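PDB 2R79: periplasmic binding protein from Pseudomonas aeruginosa, which binds heme in the periplasm and probably hands it to an inner-membrane ABC transporter for uptake into the cell. Local coordinates for residues W5-A8 with L12-W15; S32-A37 with G245-D250; P42-Q47 with E53-L58; G82-T87 with G105-V110; E86-K91 with E98-K103. One frame throughout, in Å; residues are numbered along the deposited sequence.

Contact 1: W5-A8 with L12-W15; sequences WVSA and LSEW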
# COMPACT_ATOMS: atom_id res chain seq x y z
N TRP A 5 9.94 -17.05 29.31
CA TRP A 5 8.50 -17.15 29.50
C TRP A 5 7.74 -17.61 28.26
O TRP A 5 8.08 -17.23 27.14
CB TRP A 5 7.91 -15.79 29.88
CG TRP A 5 8.36 -15.21 31.18
CD1 TRP A 5 9.65 -15.09 31.63
CD2 TRP A 5 7.53 -14.56 32.15
NE1 TRP A 5 9.67 -14.40 32.82
CE2 TRP A 5 8.38 -14.07 33.16
CE3 TRP A 5 6.15 -14.35 32.26
CZ2 TRP A 5 7.90 -13.38 34.28
CZ3 TRP A 5 5.67 -13.66 33.36
CH2 TRP A 5 6.54 -13.18 34.36
N VAL A 6 6.72 -18.42 28.48
CA VAL A 6 5.84 -18.85 27.41
C VAL A 6 4.48 -18.38 27.92
O VAL A 6 4.13 -18.64 29.07
CB VAL A 6 5.86 -20.38 27.22
CG1 VAL A 6 4.66 -20.81 26.39
CG2 VAL A 6 7.13 -20.78 26.51
N SER A 7 3.74 -17.67 27.08
CA SER A 7 2.45 -17.15 27.51
C SER A 7 1.26 -17.56 26.66
O SER A 7 1.30 -17.48 25.43
CB SER A 7 2.53 -15.62 27.58
OG SER A 7 1.28 -15.08 27.96
N ALA A 8 0.20 -17.99 27.35
CA ALA A 8 -1.04 -18.41 26.72
C ALA A 8 -2.16 -17.47 27.17
O ALA A 8 -2.45 -17.36 28.35
CB ALA A 8 -1.37 -19.83 27.12
N LEU A 12 -2.75 -11.52 28.59
CA LEU A 12 -1.63 -11.77 29.50
C LEU A 12 -0.33 -11.37 28.80
O LEU A 12 0.50 -10.66 29.36
CB LEU A 12 -1.58 -13.25 29.88
CG LEU A 12 -1.98 -13.61 31.31
CD1 LEU A 12 -3.33 -12.98 31.64
CD2 LEU A 12 -2.05 -15.13 31.45
N SER A 13 -0.17 -11.82 27.56
CA SER A 13 1.01 -11.51 26.77
C SER A 13 1.19 -10.01 26.59
O SER A 13 2.31 -9.50 26.68
CB SER A 13 0.92 -12.18 25.39
OG SER A 13 0.90 -13.59 25.51
N GLU A 14 0.10 -9.31 26.33
CA GLU A 14 0.17 -7.87 26.16
C GLU A 14 0.69 -7.22 27.44
O GLU A 14 1.48 -6.29 27.38
CB GLU A 14 -1.21 -7.28 25.85
CG GLU A 14 -1.81 -7.71 24.54
CD GLU A 14 -3.02 -6.88 24.17
OE1 GLU A 14 -2.86 -5.67 23.93
OE2 GLU A 14 -4.14 -7.44 24.13
N TRP A 15 0.23 -7.73 28.58
CA TRP A 15 0.66 -7.18 29.86
C TRP A 15 2.14 -7.39 30.11
O TRP A 15 2.82 -6.48 30.55
CB TRP A 15 -0.16 -7.77 31.01
CG TRP A 15 -1.45 -7.06 31.21
CD1 TRP A 15 -2.71 -7.60 31.21
CD2 TRP A 15 -1.63 -5.65 31.41
NE1 TRP A 15 -3.65 -6.62 31.39
CE2 TRP A 15 -3.02 -5.41 31.52
CE3 TRP A 15 -0.75 -4.56 31.51
CZ2 TRP A 15 -3.55 -4.14 31.72
CZ3 TRP A 15 -1.28 -3.29 31.71
CH2 TRP A 15 -2.67 -3.09 31.82

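Contact 2: S32-A37 with G245-D250; sequences SQHPQA and GPRLPD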
# COMPACT_ATOMS: atom_id res chain seq x y z
N SER A 32 -2.21 -14.57 21.00
CA SER A 32 -1.30 -13.48 21.33
C SER A 32 -0.79 -12.84 20.04
O SER A 32 0.21 -13.28 19.47
CB SER A 32 -0.14 -14.00 22.16
OG SER A 32 -0.61 -14.55 23.38
N GLN A 33 -1.49 -11.80 19.60
CA GLN A 33 -1.15 -11.12 18.36
C GLN A 33 -0.79 -9.65 18.54
O GLN A 33 -0.66 -8.91 17.56
CB GLN A 33 -2.34 -11.24 17.41
CG GLN A 33 -2.63 -12.68 16.99
CD GLN A 33 -4.02 -12.84 16.40
OE1 GLN A 33 -4.53 -11.95 15.71
NE2 GLN A 33 -4.65 -13.98 16.67
N HIS A 34 -0.64 -9.23 19.79
CA HIS A 34 -0.30 -7.85 20.08
C HIS A 34 0.67 -7.76 21.23
O HIS A 34 0.46 -8.36 22.28
CB HIS A 34 -1.57 -7.05 20.42
CG HIS A 34 -2.57 -7.03 19.31
ND1 HIS A 34 -3.44 -8.08 19.08
CD2 HIS A 34 -2.79 -6.13 18.32
CE1 HIS A 34 -4.15 -7.82 17.99
NE2 HIS A 34 -3.77 -6.65 17.51
N PRO A 35 1.78 -7.03 21.04
CA PRO A 35 2.08 -6.33 19.79
C PRO A 35 2.36 -7.26 18.62
O PRO A 35 2.58 -8.46 18.78
CB PRO A 35 3.28 -5.46 20.16
CG PRO A 35 3.97 -6.28 21.20
CD PRO A 35 2.81 -6.74 22.06
N GLN A 36 2.35 -6.68 17.43
CA GLN A 36 2.58 -7.39 16.18
C GLN A 36 3.79 -8.35 16.22
O GLN A 36 3.73 -9.46 15.68
CB GLN A 36 2.76 -6.35 15.08
CG GLN A 36 2.81 -6.88 13.67
CD GLN A 36 3.04 -5.76 12.67
OE1 GLN A 36 2.21 -4.86 12.53
NE2 GLN A 36 4.18 -5.80 11.98
N ALA A 37 4.87 -7.93 16.88
CA ALA A 37 6.08 -8.75 16.97
C ALA A 37 5.86 -10.13 17.58
O ALA A 37 6.57 -11.09 17.25
CB ALA A 37 7.15 -8.01 17.75
N GLY A 245 -7.31 -6.75 29.12
CA GLY A 245 -6.04 -6.35 28.54
C GLY A 245 -5.80 -4.85 28.46
O GLY A 245 -6.74 -4.06 28.58
N PRO A 246 -4.54 -4.43 28.23
CA PRO A 246 -4.13 -3.03 28.13
C PRO A 246 -4.73 -2.21 27.00
O PRO A 246 -4.71 -0.98 27.04
CB PRO A 246 -2.60 -3.13 28.03
CG PRO A 246 -2.41 -4.43 27.32
CD PRO A 246 -3.41 -5.34 27.98
N ARG A 247 -5.29 -2.87 25.99
CA ARG A 247 -5.89 -2.14 24.87
C ARG A 247 -7.37 -1.85 25.05
O ARG A 247 -7.95 -1.11 24.25
CB ARG A 247 -5.68 -2.91 23.56
CG ARG A 247 -4.24 -2.94 23.06
CD ARG A 247 -4.15 -3.74 21.76
NE ARG A 247 -4.60 -5.12 21.95
CZ ARG A 247 -5.33 -5.80 21.07
NH1 ARG A 247 -5.69 -5.24 19.92
NH2 ARG A 247 -5.71 -7.04 21.35
N LEU A 248 -7.99 -2.41 26.08
CA LEU A 248 -9.42 -2.18 26.30
C LEU A 248 -9.79 -0.71 26.42
O LEU A 248 -10.81 -0.28 25.88
CB LEU A 248 -9.91 -2.94 27.53
CG LEU A 248 -10.05 -4.45 27.28
CD1 LEU A 248 -10.54 -5.15 28.53
CD2 LEU A 248 -11.03 -4.67 26.12
N PRO A 249 -8.97 0.10 27.12
CA PRO A 249 -9.33 1.51 27.23
C PRO A 249 -9.50 2.17 25.86
O PRO A 249 -10.46 2.93 25.64
CB PRO A 249 -8.18 2.10 28.03
CG PRO A 249 -7.87 0.97 28.97
CD PRO A 249 -7.86 -0.23 28.03
N ASP A 250 -8.60 1.89 24.93
CA ASP A 250 -8.72 2.47 23.59
C ASP A 250 -9.94 1.88 22.92
O ASP A 250 -10.64 2.55 22.17
CB ASP A 250 -7.48 2.19 22.74
CG ASP A 250 -6.24 2.90 23.27
OD1 ASP A 250 -6.28 4.13 23.46
OD2 ASP A 250 -5.21 2.21 23.48

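Contact 3: P42-Q47 with E53-L58; sequences PSVGYQ and EGVLAL. With HEM (protoporphyrin IX containing Fe), chain D.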
# COMPACT_ATOMS: atom_id res chain seq x y z
N PRO A 42 8.01 -18.21 18.37
CA PRO A 42 7.58 -19.60 18.21
C PRO A 42 6.15 -19.75 18.73
O PRO A 42 5.76 -19.10 19.70
CB PRO A 42 8.58 -20.37 19.07
CG PRO A 42 9.81 -19.55 18.97
CD PRO A 42 9.29 -18.14 19.09
N SER A 43 5.35 -20.61 18.10
CA SER A 43 3.98 -20.81 18.53
C SER A 43 3.75 -22.11 19.29
O SER A 43 4.25 -23.16 18.90
CB SER A 43 3.03 -20.77 17.33
OG SER A 43 1.72 -21.15 17.71
N VAL A 44 3.00 -22.03 20.38
CA VAL A 44 2.69 -23.21 21.19
C VAL A 44 1.27 -23.68 20.95
O VAL A 44 0.76 -24.52 21.70
CB VAL A 44 2.86 -22.92 22.69
CG1 VAL A 44 4.33 -22.75 23.02
CG2 VAL A 44 2.09 -21.66 23.07
N GLY A 45 0.63 -23.14 19.92
CA GLY A 45 -0.73 -23.51 19.58
C GLY A 45 -1.79 -22.67 20.27
O GLY A 45 -1.50 -21.64 20.87
N TYR A 46 -3.04 -23.11 20.17
CA TYR A 46 -4.15 -22.39 20.79
C TYR A 46 -4.10 -22.62 22.30
O TYR A 46 -3.72 -23.70 22.76
CB TYR A 46 -5.48 -22.89 20.22
CG TYR A 46 -6.69 -22.17 20.76
CD1 TYR A 46 -6.74 -20.77 20.79
CD2 TYR A 46 -7.80 -22.88 21.22
CE1 TYR A 46 -7.86 -20.10 21.27
CE2 TYR A 46 -8.93 -22.21 21.70
CZ TYR A 46 -8.95 -20.83 21.73
OH TYR A 46 -10.06 -20.17 22.21
N GLN A 47 -4.47 -21.59 23.06
CA GLN A 47 -4.43 -21.67 24.51
C GLN A 47 -5.24 -22.81 25.12
O GLN A 47 -4.81 -23.43 26.10
CB GLN A 47 -4.90 -20.34 25.12
CG GLN A 47 -6.41 -20.15 25.14
CD GLN A 47 -6.82 -18.96 25.98
OE1 GLN A 47 -6.20 -18.67 27.00
NE2 GLN A 47 -7.87 -18.26 25.56
N GLU A 53 4.76 -30.94 23.82
CA GLU A 53 6.06 -30.99 23.17
C GLU A 53 6.48 -29.60 22.67
O GLU A 53 7.66 -29.27 22.63
CB GLU A 53 6.02 -31.99 22.00
CG GLU A 53 7.25 -31.99 21.11
CD GLU A 53 7.14 -32.99 19.96
OE1 GLU A 53 6.09 -32.99 19.26
OE2 GLU A 53 8.09 -33.77 19.74
N GLY A 54 5.49 -28.79 22.31
CA GLY A 54 5.77 -27.45 21.83
C GLY A 54 6.37 -26.51 22.87
O GLY A 54 7.28 -25.73 22.57
N VAL A 55 5.86 -26.57 24.10
CA VAL A 55 6.37 -25.70 25.15
C VAL A 55 7.70 -26.21 25.68
O VAL A 55 8.62 -25.42 25.91
CB VAL A 55 5.36 -25.57 26.32
CG1 VAL A 55 3.97 -25.29 25.79
CG2 VAL A 55 5.36 -26.83 27.15
N LEU A 56 7.81 -27.52 25.86
CA LEU A 56 9.03 -28.13 26.37
C LEU A 56 10.23 -27.80 25.49
O LEU A 56 11.34 -27.59 25.99
CB LEU A 56 8.86 -29.65 26.47
CG LEU A 56 7.84 -30.09 27.51
CD1 LEU A 56 7.59 -31.58 27.42
CD2 LEU A 56 8.35 -29.69 28.90
N ALA A 57 9.99 -27.75 24.18
CA ALA A 57 11.03 -27.46 23.20
C ALA A 57 11.67 -26.09 23.39
O ALA A 57 12.77 -25.84 22.92
CB ALA A 57 10.45 -27.56 21.80
N LEU A 58 10.96 -25.22 24.09
CA LEU A 58 11.43 -23.86 24.34
C LEU A 58 12.18 -23.72 25.67
O LEU A 58 12.64 -22.64 26.00
CB LEU A 58 10.26 -22.89 24.30
CG LEU A 58 9.53 -22.77 22.96
CD1 LEU A 58 8.30 -21.89 23.11
CD2 LEU A 58 10.48 -22.19 21.92
CHA HEM D . -12.49 -23.17 20.18
CHB HEM D . -9.33 -20.09 18.00
CHC HEM D . -11.24 -16.39 20.51
CHD HEM D . -14.32 -19.43 22.75
C1A HEM D . -11.45 -22.66 19.36
C2A HEM D . -10.67 -23.42 18.39
C3A HEM D . -9.78 -22.56 17.81
C4A HEM D . -10.02 -21.26 18.39
CMA HEM D . -8.69 -22.90 16.79
CAA HEM D . -10.79 -24.90 18.02
CBA HEM D . -11.83 -25.18 16.93
CGA HEM D . -13.25 -24.98 17.41
O1A HEM D . -13.71 -25.77 18.27
O2A HEM D . -13.92 -24.03 16.94
C1B HEM D . -9.51 -18.82 18.55
C2B HEM D . -8.81 -17.61 18.13
C3B HEM D . -9.35 -16.56 18.83
C4B HEM D . -10.38 -17.14 19.69
CMB HEM D . -7.62 -17.54 17.16
CAB HEM D . -8.98 -15.22 18.79
CBB HEM D . -8.73 -14.52 17.65
C1C HEM D . -12.23 -16.91 21.34
C2C HEM D . -13.13 -16.10 22.15
C3C HEM D . -14.03 -16.93 22.74
C4C HEM D . -13.63 -18.28 22.37
CMC HEM D . -13.07 -14.59 22.33
CAC HEM D . -15.21 -16.53 23.37
CBC HEM D . -15.37 -16.49 24.71
C1D HEM D . -14.06 -20.72 22.27
C2D HEM D . -14.85 -21.86 22.63
C3D HEM D . -14.34 -22.92 21.96
C4D HEM D . -13.25 -22.42 21.11
CMD HEM D . -16.03 -21.90 23.60
CAD HEM D . -14.80 -24.35 22.22
CBD HEM D . -13.78 -25.29 22.87
CGD HEM D . -13.40 -24.90 24.30
O1D HEM D . -12.60 -25.63 24.91
O2D HEM D . -13.90 -23.87 24.81
NA HEM D . -11.01 -21.33 19.37
NB HEM D . -10.44 -18.53 19.55
NC HEM D . -12.53 -18.26 21.49
ND HEM D . -13.06 -21.05 21.35
FE HEM D . -11.64 -19.84 20.57

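Contact 4: G82-T87 with G105-V110; sequences GVRVET and GDWLGV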
# COMPACT_ATOMS: atom_id res chain seq x y z
N GLY A 82 8.75 -30.60 35.22
CA GLY A 82 9.53 -29.56 35.87
C GLY A 82 9.19 -28.13 35.48
O GLY A 82 9.76 -27.18 36.02
N VAL A 83 8.25 -27.97 34.54
CA VAL A 83 7.85 -26.63 34.10
C VAL A 83 7.00 -25.91 35.15
O VAL A 83 6.01 -26.45 35.65
CB VAL A 83 7.05 -26.69 32.78
CG1 VAL A 83 6.65 -25.28 32.36
CG2 VAL A 83 7.87 -27.36 31.68
N ARG A 84 7.39 -24.68 35.47
CA ARG A 84 6.64 -23.88 36.43
C ARG A 84 5.39 -23.32 35.75
O ARG A 84 5.48 -22.44 34.89
CB ARG A 84 7.51 -22.74 36.95
CG ARG A 84 6.80 -21.80 37.89
CD ARG A 84 7.70 -20.64 38.28
NE ARG A 84 7.00 -19.66 39.09
CZ ARG A 84 7.57 -18.55 39.57
NH1 ARG A 84 8.84 -18.30 39.31
NH2 ARG A 84 6.86 -17.70 40.29
N VAL A 85 4.22 -23.83 36.14
CA VAL A 85 2.96 -23.38 35.55
C VAL A 85 2.17 -22.48 36.49
O VAL A 85 1.76 -22.89 37.57
CB VAL A 85 2.07 -24.59 35.17
CG1 VAL A 85 0.72 -24.10 34.69
CG2 VAL A 85 2.76 -25.40 34.10
N GLU A 86 1.96 -21.24 36.06
CA GLU A 86 1.20 -20.27 36.84
C GLU A 86 -0.16 -20.02 36.20
O GLU A 86 -0.28 -19.96 34.98
CB GLU A 86 1.96 -18.94 36.91
CG GLU A 86 3.28 -18.98 37.64
CD GLU A 86 3.14 -19.33 39.10
OE1 GLU A 86 2.24 -18.77 39.77
OE2 GLU A 86 3.94 -20.16 39.60
N THR A 87 -1.18 -19.87 37.03
CA THR A 87 -2.52 -19.63 36.52
C THR A 87 -3.05 -18.31 37.04
O THR A 87 -3.27 -18.15 38.23
CB THR A 87 -3.49 -20.75 36.92
OG1 THR A 87 -3.05 -21.99 36.35
CG2 THR A 87 -4.90 -20.44 36.40
N GLY A 105 4.10 -8.33 37.93
CA GLY A 105 5.09 -7.37 38.38
C GLY A 105 6.17 -8.05 39.20
O GLY A 105 7.36 -7.80 38.98
N ASP A 106 5.77 -8.91 40.12
CA ASP A 106 6.72 -9.60 40.97
C ASP A 106 7.62 -10.58 40.22
O ASP A 106 8.83 -10.55 40.40
CB ASP A 106 6.00 -10.35 42.11
CG ASP A 106 5.42 -9.40 43.15
OD1 ASP A 106 5.90 -8.25 43.27
OD2 ASP A 106 4.48 -9.82 43.87
N TRP A 107 7.04 -11.44 39.39
CA TRP A 107 7.85 -12.40 38.65
C TRP A 107 8.76 -11.71 37.62
O TRP A 107 9.72 -12.30 37.15
CB TRP A 107 6.98 -13.43 37.94
CG TRP A 107 6.01 -14.15 38.83
CD1 TRP A 107 6.21 -14.52 40.13
CD2 TRP A 107 4.70 -14.60 38.48
NE1 TRP A 107 5.09 -15.16 40.61
CE2 TRP A 107 4.15 -15.22 39.62
CE3 TRP A 107 3.92 -14.53 37.31
CZ2 TRP A 107 2.86 -15.78 39.63
CZ3 TRP A 107 2.64 -15.09 37.32
CH2 TRP A 107 2.12 -15.70 38.48
N LEU A 108 8.44 -10.47 37.29
CA LEU A 108 9.20 -9.70 36.30
C LEU A 108 10.22 -8.78 36.98
O LEU A 108 11.13 -8.26 36.34
CB LEU A 108 8.24 -8.87 35.45
CG LEU A 108 8.13 -9.02 33.92
CD1 LEU A 108 8.57 -10.38 33.43
CD2 LEU A 108 6.68 -8.75 33.54
N GLY A 109 10.03 -8.57 38.28
CA GLY A 109 10.93 -7.71 39.03
C GLY A 109 10.67 -6.22 38.88
O GLY A 109 11.58 -5.42 39.07
N VAL A 110 9.44 -5.85 38.54
CA VAL A 110 9.10 -4.43 38.39
C VAL A 110 7.78 -4.10 39.09
O VAL A 110 6.86 -3.57 38.48
CB VAL A 110 9.00 -4.04 36.90
CG1 VAL A 110 10.39 -4.00 36.28
CG2 VAL A 110 8.13 -5.02 36.16

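Contact 5: E86-K91 with E98-K103; sequences ETLSAK and ESNLKK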
# COMPACT_ATOMS: atom_id res chain seq x y z
N GLU A 86 1.96 -21.24 36.06
CA GLU A 86 1.20 -20.27 36.84
C GLU A 86 -0.16 -20.02 36.20
O GLU A 86 -0.28 -19.96 34.98
CB GLU A 86 1.96 -18.94 36.91
CG GLU A 86 3.28 -18.98 37.64
CD GLU A 86 3.14 -19.33 39.10
OE1 GLU A 86 2.24 -18.77 39.77
OE2 GLU A 86 3.94 -20.16 39.60
N THR A 87 -1.18 -19.87 37.03
CA THR A 87 -2.52 -19.63 36.52
C THR A 87 -3.05 -18.31 37.04
O THR A 87 -3.27 -18.15 38.23
CB THR A 87 -3.49 -20.75 36.92
OG1 THR A 87 -3.05 -21.99 36.35
CG2 THR A 87 -4.90 -20.44 36.40
N LEU A 88 -3.22 -17.35 36.13
CA LEU A 88 -3.75 -16.05 36.51
C LEU A 88 -5.25 -16.09 36.29
O LEU A 88 -5.79 -17.12 35.88
CB LEU A 88 -3.10 -14.94 35.69
CG LEU A 88 -1.71 -14.54 36.20
CD1 LEU A 88 -0.76 -15.71 36.05
CD2 LEU A 88 -1.20 -13.35 35.43
N SER A 89 -5.92 -14.98 36.56
CA SER A 89 -7.37 -14.91 36.42
C SER A 89 -7.87 -14.24 35.15
O SER A 89 -7.40 -13.17 34.76
CB SER A 89 -7.96 -14.19 37.63
OG SER A 89 -9.37 -14.06 37.51
N ALA A 90 -8.85 -14.87 34.51
CA ALA A 90 -9.44 -14.33 33.28
C ALA A 90 -10.75 -13.63 33.61
O ALA A 90 -11.42 -13.11 32.72
CB ALA A 90 -9.68 -15.45 32.28
N LYS A 91 -11.12 -13.61 34.88
CA LYS A 91 -12.37 -12.97 35.28
C LYS A 91 -12.43 -11.50 34.86
O LYS A 91 -11.46 -10.76 35.00
CB LYS A 91 -12.56 -13.10 36.79
CG LYS A 91 -12.75 -14.55 37.22
CD LYS A 91 -12.95 -14.67 38.72
CE LYS A 91 -13.06 -16.14 39.14
NZ LYS A 91 -13.15 -16.29 40.63
N GLU A 98 -5.99 -6.29 38.81
CA GLU A 98 -5.06 -5.82 39.83
C GLU A 98 -4.29 -6.95 40.49
O GLU A 98 -3.18 -6.76 40.97
CB GLU A 98 -5.82 -5.02 40.88
CG GLU A 98 -6.34 -3.69 40.34
CD GLU A 98 -7.39 -3.05 41.24
OE1 GLU A 98 -7.17 -2.99 42.47
OE2 GLU A 98 -8.42 -2.59 40.71
N SER A 99 -4.87 -8.14 40.50
CA SER A 99 -4.20 -9.30 41.09
C SER A 99 -3.23 -9.89 40.08
O SER A 99 -2.16 -10.37 40.44
CB SER A 99 -5.23 -10.35 41.50
OG SER A 99 -4.58 -11.56 41.85
N ASN A 100 -3.61 -9.88 38.80
CA ASN A 100 -2.74 -10.41 37.77
C ASN A 100 -1.51 -9.50 37.64
O ASN A 100 -0.38 -9.98 37.56
CB ASN A 100 -3.46 -10.48 36.42
CG ASN A 100 -4.48 -11.60 36.36
OD1 ASN A 100 -4.46 -12.53 37.16
ND2 ASN A 100 -5.38 -11.52 35.38
N LEU A 101 -1.74 -8.20 37.64
CA LEU A 101 -0.63 -7.25 37.52
C LEU A 101 0.33 -7.39 38.70
O LEU A 101 1.54 -7.29 38.52
CB LEU A 101 -1.15 -5.82 37.44
CG LEU A 101 -1.91 -5.46 36.16
CD1 LEU A 101 -2.28 -3.99 36.20
CD2 LEU A 101 -1.06 -5.75 34.94
N LYS A 102 -0.22 -7.61 39.88
CA LYS A 102 0.59 -7.77 41.08
C LYS A 102 1.57 -8.92 40.89
O LYS A 102 2.77 -8.77 41.14
CB LYS A 102 -0.32 -8.07 42.28
CG LYS A 102 0.41 -8.46 43.56
CD LYS A 102 1.26 -7.31 44.09
CE LYS A 102 1.96 -7.70 45.39
NZ LYS A 102 2.81 -6.60 45.92
N LYS A 103 1.07 -10.06 40.43
CA LYS A 103 1.92 -11.22 40.21
C LYS A 103 2.94 -11.00 39.09
O LYS A 103 4.13 -11.23 39.28
CB LYS A 103 1.07 -12.45 39.89
CG LYS A 103 0.12 -12.83 41.00
CD LYS A 103 -0.66 -14.09 40.66
CE LYS A 103 -1.61 -14.46 41.79
NZ LYS A 103 -2.30 -15.75 41.54

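Contact 1: W5-A8 with L12-W15
Ser7 and Ser13 meet hydroxyl to hydroxyl where strand 5-7 faces helix 10-18, the first strand and helix of a beta-alpha-beta unit that is completed by strand 25-28. The two side chains come from different directions. On Ser7 the bond to CB points toward the helix, and OG swings anti to the backbone N (chi1 178°), which carries the hydroxyl across the gap. On Ser13 the bond to CB runs beside the strand rather than at it, and OG, anti to the carbonyl carbon (chi1 -64°), completes the approach. Ser7 OG and Ser13 OG end 2.9 Å apart in a hydrogen bond in which either may be the donor. The backbones are close here too, with Ser7 CA 5.9 Å from Ser13 CA, and the small side chains suit that spacing: Ser13 OG also lies 3.3 Å from Ser7 CB. Ser13 OG has a second hydrogen bond, to Ser32 OG in the loop that follows strand 25-28, so this buried hydroxyl links strand, helix and loop. The neighbours of Ser7 in the strand work elsewhere: Trp5 lies on helix 94-108, and Val6 turns away from helix 10-18. Both bond through their backbones to adjacent strands of the parallel sheet.

Leu12, one residue earlier in the helix, closes the end of the contact. Its CB comes 3.9 Å from Ser7 OG and lays hydrocarbon beside the hydroxyl pair, while one of its branches reaches past the end of the strand until Leu12 CD2 stands 3.8 Å from Ala8 O.

Contact 2: S32-A37 with G245-D250
His34 and Arg247 make this contact by stacking. The guanidinium of Arg247 lies flat on the imidazole of His34, with centres 3.6 Å apart and planes only 13° from parallel. Arg247 NH1 sits over the middle of the ring, 3.4 Å from His34 NE2, and the His34 CG atom in turn stands over the guanidinium centre, 3.5 Å from Arg247 CZ. The side chains themselves cross at about a right angle; the arginine chain is bent at chi3 (-60°), and this turns its flat end onto the ring. Although nitrogens face each other, with Arg247 NH2 3.4 Å from His34 ND1, the angles are wrong for a hydrogen bond.

The stack joins the loop after strand 25-28 to a type I beta turn, Gly245 to Leu248, that leads into helix 248-259. That turn carries a backbone bond from Leu248 N to Gly245 O, 3.2 Å long. In the other segment, the peptide between His34 and Pro35 is cis.

Salt bridges and hydrogen bonds grip the arginine from beyond the contact. NE pairs with Glu14 of helix 10-18, NH1 with Asp236, and NH2 donates to Thr238, which together fix the rotation of the guanidinium; the two carboxylates probably balance its charge.

Contact 3: P42-Q47 with E53-L58
Val44 packs on Val55 and Leu58 in the tight, buried half of this contact. One branch does the work: Val44 CG1 touches Val55 CG1 at 3.8 Å and Leu58 CD1 at 4.1 Å, the two valines crossing at about a right angle. That methyl is aimed at the helix because it lies anti to the carbonyl carbon (chi1 -70°). Gly54, with no side chain, lets the loop come in until Val44 CA is 5.3 Å from Gly54 CA. Val6 of strand 5-7 adds to the same apolar cluster.

Toward the surface only one apolar pair remains across the two segments: partly exposed Pro42 puts CB 3.9 Å from Leu58 CD2, and a second subunit lies alongside, its Ala151 on Pro42 and its Gln154 on Leu58. Ser43 turns away from the helix; its OG accepts from Gly45 N at 3.2 Å, an ST turn. A second bound heme touches Gly54 and the exposed Glu53.

Beyond that turn the loop leaves the helix and carries Tyr46 out to the heme. Tyr46 OH binds the iron at 2.3 Å and is hydrogen-bonded by Arg48 NE. One ring face looks onto the porphyrin near C4A; Gln47 CG lies over the opposite face, 4.1 Å above its plane. An axial tyrosine on a loop of one lobe is the iron ligand known from periplasmic heme-binding proteins of this family.

Contact 4: G82-T87 with G105-V110
Trp107 offers one indole face to two residues of the 82-87 segment, Arg84 and Glu86. Over the six-membered ring stands Glu86 CG, in a CH-pi contact 3.9 Å from that ring's centroid. Over the five-membered ring, on the same face, comes the guanidinium of Arg84, whose CZ is 4.5 Å from the centroid and 20° off the ring normal, a cation-pi contact. The guanidinium does not lie flat on the indole: the two planes are 74° apart, and Arg84 NH2 leads, 3.1 Å from Trp107 NE1. Both of those nitrogens are donors, so no hydrogen bond joins them. The carboxylate of Glu86 is tilted against the indole, and Glu86 OE1 stands above the plane just outside the ring, 3.1 Å from Trp107 CZ2.

Arg84 and Glu86 also hold each other. Arg84 NE donates to Glu86 OE2 in a salt bridge of 3.1 Å that is almost straight; the oxygen lies in the guanidinium plane at its edge, while the donor meets the carboxylate from above its plane. The arginine chain runs extended from CG to NE, and the glutamate folds back at chi2 (-64°), and this brings the charged ends together beside the indole. The carboxylate probably steadies the positive charge there.

Gly109 then ends helix 94-108 in a Schellman motif, with Val110 N bonded to Gly105 O. The contact thus lies near the surface, where the last turn of helix 94-108 covers strand 85-87, an outermost strand of the parallel sheet, and Trp107 also rests on Ile62 and Trp5 of the two strands next in order.

Contact 5: E86-K91 with E98-K103
Asn100 and the backbone of Ser89 are joined by two hydrogen bonds that use both ends of the side-chain amide. Ser89 N donates to Asn100 OD1 at 2.9 Å, nearly straight (171°) and on a lone pair in the carbonyl plane. In return Asn100 ND2 donates to Ser89 O at 2.7 Å, with the acceptor lying in the plane of the amide. With a donor and an acceptor of one residue both engaged, the amide cannot flip without losing its partners, and the buried amide pairs with the N-H and the C=O of one residue, much as a backbone would. Its CG stands anti to the carbonyl carbon (chi1 -73°), pointing the amide from the helix at the chain leaving strand 85-87.

Ser89 is shaped locally as well: its OG accepts from Lys91 N at 3.2 Å, an ST turn in the link between strand and helix.

Outward from the polar pair, Leu88 packs against the same asparagine. Leu88 CB lies 3.1 Å from Asn100 OD1, and Leu88 CD2 meets Asn100 CB at 3.8 Å. Lys103 stretches along the rim, where its NZ stays 4.2 Å from Thr87 O, without a bond.

Leu88 continues inward onto Leu104 and Trp107 of the same helix, while its backbone bonds to Gly65 of strand 62-65. Helix 94-108 is thereby clasped, one turn after another, to the end of the sheet's outermost strand 85-87.

Overall arrangement
Contacts 1, 4 and 5 gather on the four-stranded parallel sheet, their centres about 11 Å from one another: contact 1 uses the inner strand 5-7, while contacts 4 and 5 share strand 85-87 and helix 94-108. Trp15 meets Leu101, joining helices 10-18 and 94-108, while Trp5 of strand 5-7 packs on Leu108. Contact 3, about 12 Å from contact 1 between centres, joins it through Val6 and carries Tyr46, the axial ligand of the heme iron. Contact 2 spans the longest sequence separation, enclosing contacts 3 to 5 along the chain, and touches contact 1 through Glu14 and Ser32. One sheet-bearing lobe thus supports the heme-binding loop and is tied to helix 248-259.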